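Long-range contact in phosphate transporter (Thermotoga maritima MSB8, PDB 6L85), which probably imports inorganic phosphate across the membrane, coupling its uptake to sodium in the manner of the human SLC20 carriers: residues V38-F50 with I296-E309. Residues are numbered along the deposited sequence; the frame is centred on the assembly and turned at random.
Sequences VRQAALIAMFLEF and ISLGVFFLGQKVME
M46 fits as a knob into the hole formed by S297, L298, V300 and F301. Its CB lies 4.1 Å from S297 OG. CG, placed beside the backbone N by a chi1 of -82°, comes within 3.3 Å of S297 O. SD reaches F301 CB at 3.6 Å and stands 52° off the ring normal of F301, an oblique Met-aromatic contact. A bend at chi3 returns CE to S297, 3.6 Å from its O. The backbone of the same methionine is gripped too: S297 OG donates to M46 O over 2.6 Å, in the carbonyl plane and on a lone pair, where the CA atoms of the two helices come nearest.

F301 is the reciprocal knob, among R39, A42, L43 and M46. F301 CE1 and CZ lie over one face of the R39 guanidinium, the two planes 49° apart. Q305 NE2 bonds F301 O at 2.9 Å, holding the Q305 amide while Q305 CG packs on A42 CB.

Helix 38-50 and helix 296-302 run antiparallel, and their axes pass within 8.5 Å over these segments; the helical run is interrupted at L303, and M308 of the following helix reaches A41 by its SD. Helix 2-32 touches A41 and V300, helix 231-258 flanks A45 and supplies H254 to E49, and F215 of the second subunit packs on M46 and meets F301 edge-to-face, placing this helix pair at the dimer interface.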
loop_
_atom_site.group_PDB
_atom_site.type_symbol
_atom_site.label_atom_id
_atom_site.label_comp_id
_atom_site.label_asym_id
_atom_site.label_seq_id
_atom_site.Cartn_x
_atom_site.Cartn_y
_atom_site.Cartn_z
ATOM N N VAL B 38 21.524 5.343 6.821
ATOM C CA VAL B 38 21.589 3.927 6.477
ATOM C C VAL B 38 20.486 3.150 7.190
ATOM O O VAL B 38 19.784 2.339 6.578
ATOM C CB VAL B 38 22.988 3.377 6.819
ATOM C CG1 VAL B 38 23.005 1.857 6.735
ATOM C CG2 VAL B 38 24.043 3.993 5.889
ATOM N N ARG B 39 20.309 3.400 8.489
ATOM C CA ARG B 39 19.316 2.683 9.285
ATOM C C ARG B 39 17.896 2.947 8.785
ATOM O O ARG B 39 17.078 2.016 8.665
ATOM C CB ARG B 39 19.460 3.092 10.754
ATOM C CG ARG B 39 18.240 2.821 11.625
ATOM C CD ARG B 39 17.892 1.333 11.688
ATOM N NE ARG B 39 18.721 0.579 12.628
ATOM C CZ ARG B 39 18.462 0.460 13.927
ATOM N NH1 ARG B 39 17.389 1.048 14.453
ATOM N NH2 ARG B 39 19.277 -0.252 14.698
ATOM N N GLN B 40 17.580 4.210 8.495
ATOM C CA GLN B 40 16.273 4.527 7.932
ATOM C C GLN B 40 16.099 3.849 6.582
ATOM O O GLN B 40 15.033 3.294 6.286
ATOM C CB GLN B 40 16.107 6.042 7.788
ATOM C CG GLN B 40 16.223 6.826 9.085
ATOM C CD GLN B 40 16.127 8.324 8.860
ATOM O OE1 GLN B 40 16.824 8.893 8.018
ATOM N NE2 GLN B 40 15.247 8.969 9.610
ATOM N N ALA B 41 17.130 3.941 5.733
ATOM C CA ALA B 41 17.092 3.299 4.424
ATOM C C ALA B 41 16.770 1.822 4.567
ATOM O O ALA B 41 15.938 1.286 3.828
ATOM C CB ALA B 41 18.425 3.492 3.696
ATOM N N ALA B 42 17.381 1.165 5.557
ATOM C CA ALA B 42 17.143 -0.259 5.759
ATOM C C ALA B 42 15.692 -0.534 6.157
ATOM O O ALA B 42 15.069 -1.463 5.633
ATOM C CB ALA B 42 18.116 -0.810 6.800
ATOM N N LEU B 43 15.126 0.269 7.070
ATOM C CA LEU B 43 13.746 0.009 7.509
ATOM C C LEU B 43 12.739 0.226 6.375
ATOM O O LEU B 43 11.806 -0.591 6.159
ATOM C CB LEU B 43 13.410 0.894 8.714
ATOM C CG LEU B 43 14.240 0.602 9.968
ATOM C CD1 LEU B 43 14.081 1.695 11.066
ATOM C CD2 LEU B 43 13.933 -0.781 10.517
ATOM N N ILE B 44 12.920 1.323 5.633
ATOM C CA ILE B 44 12.068 1.581 4.477
ATOM C C ILE B 44 12.157 0.425 3.488
ATOM O O ILE B 44 11.130 -0.103 3.026
ATOM C CB ILE B 44 12.445 2.913 3.803
ATOM C CG1 ILE B 44 12.402 4.067 4.796
ATOM C CG2 ILE B 44 11.516 3.191 2.631
ATOM C CD1 ILE B 44 12.824 5.386 4.196
ATOM N N ALA B 45 13.389 0.017 3.145
ATOM C CA ALA B 45 13.564 -1.049 2.158
ATOM C C ALA B 45 12.928 -2.333 2.641
ATOM O O ALA B 45 12.363 -3.082 1.848
ATOM C CB ALA B 45 15.044 -1.277 1.859
ATOM N N MET B 46 13.015 -2.606 3.948
ATOM C CA MET B 46 12.390 -3.799 4.505
ATOM C C MET B 46 10.924 -3.864 4.130
ATOM O O MET B 46 10.417 -4.917 3.726
ATOM C CB MET B 46 12.528 -3.809 6.024
ATOM C CG MET B 46 13.863 -4.309 6.499
ATOM S SD MET B 46 13.854 -4.433 8.290
ATOM C CE MET B 46 13.321 -6.127 8.509
ATOM N N PHE B 47 10.224 -2.739 4.268
ATOM C CA PHE B 47 8.803 -2.783 3.928
ATOM C C PHE B 47 8.577 -2.853 2.413
ATOM O O PHE B 47 7.733 -3.628 1.941
ATOM C CB PHE B 47 8.061 -1.593 4.541
ATOM C CG PHE B 47 6.650 -1.919 4.903
ATOM C CD1 PHE B 47 5.645 -1.886 3.940
ATOM C CD2 PHE B 47 6.329 -2.322 6.194
ATOM C CE1 PHE B 47 4.333 -2.219 4.268
ATOM C CE2 PHE B 47 5.032 -2.652 6.528
ATOM C CZ PHE B 47 4.027 -2.605 5.560
ATOM N N LEU B 48 9.349 -2.082 1.634
ATOM C CA LEU B 48 9.075 -1.959 0.202
ATOM C C LEU B 48 9.498 -3.206 -0.587
ATOM O O LEU B 48 8.807 -3.599 -1.538
ATOM C CB LEU B 48 9.750 -0.703 -0.354
ATOM C CG LEU B 48 8.941 0.604 -0.376
ATOM C CD1 LEU B 48 7.627 0.476 -1.156
ATOM C CD2 LEU B 48 8.671 1.084 1.032
ATOM N N GLU B 49 10.626 -3.835 -0.216
ATOM C CA GLU B 49 11.046 -5.088 -0.844
ATOM C C GLU B 49 9.984 -6.164 -0.635
ATOM O O GLU B 49 9.613 -6.893 -1.571
ATOM C CB GLU B 49 12.378 -5.570 -0.246
ATOM C CG GLU B 49 13.594 -4.681 -0.448
ATOM C CD GLU B 49 14.197 -4.893 -1.822
ATOM O OE1 GLU B 49 13.926 -5.962 -2.407
ATOM O OE2 GLU B 49 14.909 -3.999 -2.320
ATOM N N PHE B 50 9.493 -6.285 0.605
ATOM C CA PHE B 50 8.487 -7.301 0.905
ATOM C C PHE B 50 7.210 -7.015 0.132
ATOM O O PHE B 50 6.591 -7.929 -0.417
ATOM C CB PHE B 50 8.238 -7.366 2.421
ATOM C CG PHE B 50 7.046 -8.204 2.816
ATOM C CD1 PHE B 50 7.155 -9.585 2.943
ATOM C CD2 PHE B 50 5.808 -7.609 3.055
ATOM C CE1 PHE B 50 6.044 -10.357 3.302
ATOM C CE2 PHE B 50 4.690 -8.382 3.433
ATOM C CZ PHE B 50 4.806 -9.739 3.557
ATOM N N ILE B 296 14.526 -11.502 2.266
ATOM C CA ILE B 296 15.124 -10.299 1.683
ATOM C C ILE B 296 15.112 -9.153 2.700
ATOM O O ILE B 296 16.124 -8.467 2.896
ATOM C CB ILE B 296 14.392 -9.902 0.383
ATOM C CG1 ILE B 296 14.656 -10.902 -0.742
ATOM C CG2 ILE B 296 14.848 -8.536 -0.117
ATOM C CD1 ILE B 296 13.916 -10.556 -2.030
ATOM N N SER B 297 13.967 -8.929 3.362
ATOM C CA SER B 297 13.875 -7.859 4.363
ATOM C C SER B 297 14.899 -8.045 5.479
ATOM O O SER B 297 15.588 -7.096 5.887
ATOM C CB SER B 297 12.466 -7.820 4.958
ATOM O OG SER B 297 11.568 -7.268 4.012
ATOM N N LEU B 298 15.007 -9.267 5.989
ATOM C CA LEU B 298 15.940 -9.521 7.075
ATOM C C LEU B 298 17.387 -9.375 6.601
ATOM O O LEU B 298 18.233 -8.851 7.333
ATOM C CB LEU B 298 15.648 -10.902 7.677
ATOM C CG LEU B 298 14.404 -10.972 8.592
ATOM C CD1 LEU B 298 14.075 -12.393 9.030
ATOM C CD2 LEU B 298 14.542 -10.094 9.848
ATOM N N GLY B 299 17.690 -9.784 5.363
ATOM C CA GLY B 299 19.027 -9.566 4.836
ATOM C C GLY B 299 19.340 -8.092 4.663
ATOM O O GLY B 299 20.469 -7.653 4.895
ATOM N N VAL B 300 18.347 -7.307 4.241
ATOM C CA VAL B 300 18.543 -5.867 4.139
ATOM C C VAL B 300 18.923 -5.303 5.495
ATOM O O VAL B 300 19.856 -4.501 5.614
ATOM C CB VAL B 300 17.276 -5.176 3.604
ATOM C CG1 VAL B 300 17.292 -3.660 3.998
ATOM C CG2 VAL B 300 17.135 -5.361 2.111
ATOM N N PHE B 301 18.212 -5.732 6.544
ATOM C CA PHE B 301 18.446 -5.141 7.858
ATOM C C PHE B 301 19.741 -5.622 8.506
ATOM O O PHE B 301 20.464 -4.821 9.097
ATOM C CB PHE B 301 17.278 -5.427 8.800
ATOM C CG PHE B 301 17.405 -4.733 10.125
ATOM C CD1 PHE B 301 17.144 -3.372 10.241
ATOM C CD2 PHE B 301 17.820 -5.428 11.246
ATOM C CE1 PHE B 301 17.268 -2.714 11.482
ATOM C CE2 PHE B 301 17.945 -4.786 12.495
ATOM C CZ PHE B 301 17.665 -3.427 12.613
ATOM N N PHE B 302 20.031 -6.917 8.459
ATOM C CA PHE B 302 21.159 -7.434 9.220
ATOM C C PHE B 302 22.477 -7.424 8.469
ATOM O O PHE B 302 23.534 -7.515 9.109
ATOM C CB PHE B 302 20.891 -8.861 9.684
ATOM C CG PHE B 302 19.939 -8.947 10.843
ATOM C CD1 PHE B 302 20.307 -8.475 12.101
ATOM C CD2 PHE B 302 18.677 -9.496 10.676
ATOM C CE1 PHE B 302 19.425 -8.551 13.174
ATOM C CE2 PHE B 302 17.792 -9.583 11.735
ATOM C CZ PHE B 302 18.163 -9.108 12.991
ATOM N N LEU B 303 22.465 -7.357 7.144
ATOM C CA LEU B 303 23.754 -7.445 6.473
ATOM C C LEU B 303 23.935 -6.377 5.401
ATOM O O LEU B 303 25.063 -5.947 5.142
ATOM C CB LEU B 303 23.937 -8.859 5.905
ATOM C CG LEU B 303 25.284 -9.167 5.248
ATOM C CD1 LEU B 303 26.448 -8.732 6.154
ATOM C CD2 LEU B 303 25.382 -10.655 4.888
ATOM N N GLY B 304 22.842 -5.930 4.777
ATOM C CA GLY B 304 22.950 -4.944 3.713
ATOM C C GLY B 304 23.443 -3.604 4.197
ATOM O O GLY B 304 23.941 -2.795 3.396
ATOM N N GLN B 305 23.376 -3.394 5.513
ATOM C CA GLN B 305 23.744 -2.164 6.197
ATOM C C GLN B 305 25.264 -2.060 6.214
ATOM O O GLN B 305 25.833 -1.386 7.081
ATOM C CB GLN B 305 23.163 -2.146 7.628
ATOM C CG GLN B 305 21.683 -1.709 7.747
ATOM C CD GLN B 305 21.295 -1.187 9.148
ATOM O OE1 GLN B 305 21.579 -0.045 9.496
ATOM N NE2 GLN B 305 20.619 -2.017 9.932
ATOM N N LYS B 306 25.930 -2.803 5.313
ATOM C CA LYS B 306 27.371 -2.688 5.092
ATOM C C LYS B 306 27.718 -2.322 3.652
ATOM O O LYS B 306 28.352 -1.285 3.424
ATOM C CB LYS B 306 28.059 -3.992 5.521
ATOM C CG LYS B 306 28.294 -4.093 7.045
ATOM C CD LYS B 306 27.033 -4.501 7.803
ATOM C CE LYS B 306 27.255 -4.465 9.314
ATOM N NZ LYS B 306 27.198 -3.074 9.887
ATOM N N VAL B 307 27.282 -3.103 2.660
ATOM C CA VAL B 307 27.579 -2.797 1.256
ATOM C C VAL B 307 26.816 -1.566 0.762
ATOM O O VAL B 307 27.241 -0.910 -0.215
ATOM C CB VAL B 307 27.285 -4.063 0.427
ATOM C CG1 VAL B 307 25.928 -4.614 0.826
ATOM C CG2 VAL B 307 27.369 -3.813 -1.091
ATOM N N MET B 308 25.711 -1.211 1.435
ATOM C CA MET B 308 25.003 0.021 1.094
ATOM C C MET B 308 25.901 1.243 1.281
ATOM O O MET B 308 26.058 2.056 0.359
ATOM C CB MET B 308 23.734 0.143 1.944
ATOM C CG MET B 308 22.652 1.005 1.359
ATOM S SD MET B 308 21.296 1.230 2.530
ATOM C CE MET B 308 21.513 -0.106 3.726
ATOM N N GLU B 309 26.485 1.406 2.481
ATOM C CA GLU B 309 27.387 2.533 2.741
ATOM C C GLU B 309 28.825 2.236 2.315
ATOM O O GLU B 309 29.786 2.594 3.002
ATOM C CB GLU B 309 27.326 2.879 4.228
ATOM C CG GLU B 309 27.579 1.666 5.125
ATOM C CD GLU B 309 27.908 2.015 6.565
ATOM O OE1 GLU B 309 28.879 2.769 6.789
ATOM O OE2 GLU B 309 27.206 1.511 7.471
#